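Local coordinates for protein-glutaminase (Chryseobacterium proteolyticum, PDB 2ZK9), which probably hydrolyses the side-chain amide of glutamine residues within proteins, turning them into glutamate with release of ammonia, at residues A[99-107]-A[112-121]. Sequence-based numbering, arbitrary orientation. Where two conformers were deposited one is given.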
loop_
_atom_site.group_PDB
_atom_site.type_symbol
_atom_site.label_atom_id
_atom_site.label_comp_id
_atom_site.label_asym_id
_atom_site.label_seq_id
_atom_site.Cartn_x
_atom_site.Cartn_y
_atom_site.Cartn_z
ATOM N N LYS A 99 2.875 15.819 0.137
ATOM C CA LYS A 99 2.751 14.384 0.404
ATOM C C LYS A 99 1.864 13.769 -0.659
ATOM O O LYS A 99 0.870 14.363 -1.106
ATOM C CB LYS A 99 2.163 14.061 1.766
ATOM C CG LYS A 99 2.931 14.641 2.938
ATOM C CD LYS A 99 2.460 14.064 4.263
ATOM C CE LYS A 99 3.154 14.708 5.450
ATOM N NZ LYS A 99 2.629 14.152 6.720
ATOM N N ARG A 100 2.167 12.524 -1.002
ATOM C CA ARG A 100 1.323 11.714 -1.887
ATOM C C ARG A 100 1.279 10.286 -1.393
ATOM O O ARG A 100 2.278 9.775 -0.886
ATOM C CB ARG A 100 1.834 11.702 -3.313
ATOM C CG ARG A 100 1.820 13.010 -4.059
ATOM C CD ARG A 100 0.445 13.448 -4.441
ATOM N NE ARG A 100 0.479 14.701 -5.247
ATOM C CZ ARG A 100 0.493 15.891 -4.672
ATOM N NH1 ARG A 100 0.495 16.064 -3.341
ATOM N NH2 ARG A 100 0.519 16.939 -5.495
ATOM N N ILE A 101 0.150 9.627 -1.610
ATOM C CA ILE A 101 0.065 8.204 -1.482
ATOM C C ILE A 101 0.614 7.521 -2.718
ATOM O O ILE A 101 0.378 7.968 -3.840
ATOM C CB ILE A 101 -1.418 7.773 -1.295
ATOM C CG1 ILE A 101 -2.001 8.285 0.012
ATOM C CG2 ILE A 101 -1.594 6.278 -1.461
ATOM C CD1 ILE A 101 -1.562 7.518 1.276
ATOM N N ILE A 102 1.357 6.416 -2.494
ATOM C CA ILE A 102 1.666 5.471 -3.564
ATOM C C ILE A 102 0.910 4.213 -3.261
ATOM O O ILE A 102 1.091 3.585 -2.202
ATOM C CB ILE A 102 3.169 5.247 -3.740
ATOM C CG1 ILE A 102 3.840 6.567 -4.203
ATOM C CG2 ILE A 102 3.404 4.119 -4.690
ATOM C CD1 ILE A 102 5.344 6.506 -4.353
ATOM N N ASP A 103 0.005 3.820 -4.167
ATOM C CA ASP A 103 -0.751 2.603 -3.990
ATOM C C ASP A 103 -1.195 2.080 -5.368
ATOM O O ASP A 103 -2.315 2.318 -5.806
ATOM C CB ASP A 103 -1.997 2.785 -3.132
ATOM C CG ASP A 103 -2.754 1.513 -2.914
ATOM O OD1 ASP A 103 -2.294 0.433 -3.415
ATOM O OD2 ASP A 103 -3.792 1.567 -2.245
ATOM N N PRO A 104 -0.334 1.330 -6.030
ATOM C CA PRO A 104 -0.699 0.742 -7.336
ATOM C C PRO A 104 -1.817 -0.250 -7.317
ATOM O O PRO A 104 -2.267 -0.643 -8.400
ATOM C CB PRO A 104 0.631 0.111 -7.786
ATOM C CG PRO A 104 1.693 0.913 -7.140
ATOM C CD PRO A 104 1.109 1.156 -5.762
ATOM N N SER A 105 -2.292 -0.707 -6.175
ATOM C CA SER A 105 -3.502 -1.535 -6.153
ATOM C C SER A 105 -4.767 -0.744 -6.509
ATOM O O SER A 105 -5.722 -1.339 -6.925
ATOM C CB SER A 105 -3.679 -2.319 -4.858
ATOM O OG SER A 105 -4.080 -1.524 -3.728
ATOM N N LEU A 106 -4.719 0.569 -6.336
ATOM C CA LEU A 106 -5.833 1.469 -6.635
ATOM C C LEU A 106 -5.496 2.480 -7.718
ATOM O O LEU A 106 -6.422 2.952 -8.378
ATOM C CB LEU A 106 -6.345 2.151 -5.374
ATOM C CG LEU A 106 -6.939 1.209 -4.329
ATOM C CD1 LEU A 106 -7.318 2.006 -3.080
ATOM C CD2 LEU A 106 -8.123 0.450 -4.867
ATOM N N PHE A 107 -4.264 2.913 -7.822
ATOM C CA PHE A 107 -3.817 3.954 -8.712
ATOM C C PHE A 107 -2.534 3.499 -9.378
ATOM O O PHE A 107 -1.408 3.708 -8.896
ATOM C CB PHE A 107 -3.632 5.272 -7.949
ATOM C CG PHE A 107 -4.918 5.772 -7.378
ATOM C CD1 PHE A 107 -5.769 6.539 -8.133
ATOM C CD2 PHE A 107 -5.252 5.491 -6.064
ATOM C CE1 PHE A 107 -6.931 7.057 -7.623
ATOM C CE2 PHE A 107 -6.429 5.958 -5.526
ATOM C CZ PHE A 107 -7.238 6.764 -6.287
ATOM N N VAL A 112 -0.819 9.838 -5.828
ATOM C CA VAL A 112 -2.055 10.586 -5.722
ATOM C C VAL A 112 -2.176 11.248 -4.357
ATOM O O VAL A 112 -1.485 10.889 -3.413
ATOM C CB VAL A 112 -3.290 9.720 -6.017
ATOM C CG1 VAL A 112 -3.212 9.143 -7.441
ATOM C CG2 VAL A 112 -3.417 8.613 -4.987
ATOM N N THR A 113 -3.084 12.228 -4.233
ATOM C CA THR A 113 -3.302 12.806 -2.906
ATOM C C THR A 113 -3.936 11.788 -1.990
ATOM O O THR A 113 -4.660 10.875 -2.429
ATOM C CB THR A 113 -4.196 14.061 -2.975
ATOM O OG1 THR A 113 -5.477 13.660 -3.452
ATOM C CG2 THR A 113 -3.559 15.135 -3.842
ATOM N N ASP A 114 -3.749 11.985 -0.694
ATOM C CA ASP A 114 -4.408 11.109 0.257
ATOM C C ASP A 114 -5.940 11.262 0.204
ATOM O O ASP A 114 -6.654 10.295 0.434
ATOM C CB ASP A 114 -3.872 11.273 1.659
ATOM C CG ASP A 114 -4.084 12.577 2.332
ATOM O OD1 ASP A 114 -3.993 12.611 3.582
ATOM O OD2 ASP A 114 -4.374 13.597 1.654
ATOM N N THR A 115 -6.457 12.444 -0.139
ATOM C CA THR A 115 -7.908 12.573 -0.240
ATOM C C THR A 115 -8.418 11.795 -1.442
ATOM O O THR A 115 -9.454 11.117 -1.292
ATOM C CB THR A 115 -8.310 14.042 -0.344
ATOM O OG1 THR A 115 -7.512 14.588 -1.408
ATOM C CG2 THR A 115 -7.998 14.801 0.929
ATOM N N ALA A 116 -7.724 11.787 -2.576
ATOM C CA ALA A 116 -8.174 10.948 -3.692
ATOM C C ALA A 116 -8.109 9.482 -3.338
ATOM O O ALA A 116 -8.991 8.676 -3.691
ATOM C CB ALA A 116 -7.318 11.248 -4.907
ATOM N N TRP A 117 -7.063 9.103 -2.629
ATOM C CA TRP A 117 -6.877 7.723 -2.217
ATOM C C TRP A 117 -8.000 7.233 -1.300
ATOM O O TRP A 117 -8.573 6.169 -1.513
ATOM C CB TRP A 117 -5.513 7.566 -1.585
ATOM C CG TRP A 117 -5.203 6.186 -1.099
ATOM C CD1 TRP A 117 -4.921 5.072 -1.837
ATOM C CD2 TRP A 117 -5.130 5.802 0.267
ATOM N NE1 TRP A 117 -4.666 4.018 -1.007
ATOM C CE2 TRP A 117 -4.789 4.415 0.295
ATOM C CE3 TRP A 117 -5.296 6.453 1.488
ATOM C CZ2 TRP A 117 -4.627 3.724 1.473
ATOM C CZ3 TRP A 117 -5.146 5.768 2.656
ATOM C CH2 TRP A 117 -4.810 4.408 2.670
ATOM N N ARG A 118 -8.261 8.010 -0.255
ATOM C CA ARG A 118 -9.331 7.579 0.660
ATOM C C ARG A 118 -10.659 7.478 -0.065
ATOM O O ARG A 118 -11.472 6.595 0.195
ATOM C CB ARG A 118 -9.440 8.504 1.849
ATOM C CG ARG A 118 -8.220 8.383 2.798
ATOM C CD ARG A 118 -8.490 9.032 4.168
ATOM N NE ARG A 118 -8.849 10.438 4.091
ATOM C CZ ARG A 118 -7.970 11.412 4.011
ATOM N NH1 ARG A 118 -6.669 11.203 3.990
ATOM N NH2 ARG A 118 -8.429 12.686 3.941
ATOM N N ASN A 119 -10.907 8.419 -1.007
ATOM C CA ASN A 119 -12.172 8.330 -1.765
ATOM C C ASN A 119 -12.242 7.054 -2.606
ATOM O O ASN A 119 -13.358 6.514 -2.733
ATOM C CB ASN A 119 -12.305 9.608 -2.594
ATOM C CG ASN A 119 -13.623 9.634 -3.335
ATOM O OD1 ASN A 119 -13.596 9.499 -4.564
ATOM N ND2 ASN A 119 -14.725 9.770 -2.658
ATOM N N ALA A 120 -11.126 6.547 -3.132
ATOM C CA ALA A 120 -11.133 5.282 -3.843
ATOM C C ALA A 120 -11.378 4.102 -2.950
ATOM O O ALA A 120 -11.678 3.006 -3.453
ATOM C CB ALA A 120 -9.832 5.102 -4.605
ATOM N N CYS A 121 -11.238 4.276 -1.627
ATOM C CA CYS A 121 -11.566 3.240 -0.654
ATOM C C CYS A 121 -13.020 3.238 -0.237
ATOM O O CYS A 121 -13.416 2.400 0.570
ATOM C CB CYS A 121 -10.672 3.422 0.581
ATOM S SG CYS A 121 -8.914 3.202 0.282
HETATM O O HOH W 1 -1.744 14.049 -0.080
#
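Asp103 OD2 is held by two partners, Trp117 NE1 across the contact and NE2 of His83. Its pairing with His83 is consistent with the His-Asp pair of a papain-like active site, as in the peptidase clan CA to which this family belongs, and the tryptophan then illustrates how a second-shell residue can position such a carboxylate. The indole bond, NE1 to OD2 2.9 Å, is nearly straight at 166°; it reaches the anti lone pair of OD2, with the oxygen at the edge of the indole, in its plane. Asp103 OD1 is held separately, by the backbone N and OG of Ser105, the former closing an Asx turn.

Around this polar pair, helix 114-120 packs over the end of strand 97-102 and the turn that follows. Ile101 adds an apolar contact: its CG2, anti to the backbone N, makes a CH-pi contact 3.6 Å from the centroid of the Trp117 five-membered ring, over one face. The indole reaches this methyl because its CG is likewise anti to the backbone N (chi1 179°). A leucine in place of Trp117 has no NE1 for Asp103 OD2 and no flat face for the Ile101 methyl, and the carboxylate would probably be freer to turn away from His83.

Farther along the turn, Phe107 brings CE2 to the indole edge, while its CZ lies 3.5 Å from Ala120 CB. Val112 CG2 sits over one face of that phenyl ring in a CH-pi contact, 4.0 Å from its centroid. A single antiparallel bridge joins the backbones: Val112 N gives a bond of 3.0 Å to Ile101 O, and the return bond, Ile101 N to Val112 O, is 2.7 Å. At the helix start, just after the N-cap Thr113, one water accepts from Asp114 N and donates to Lys99 O.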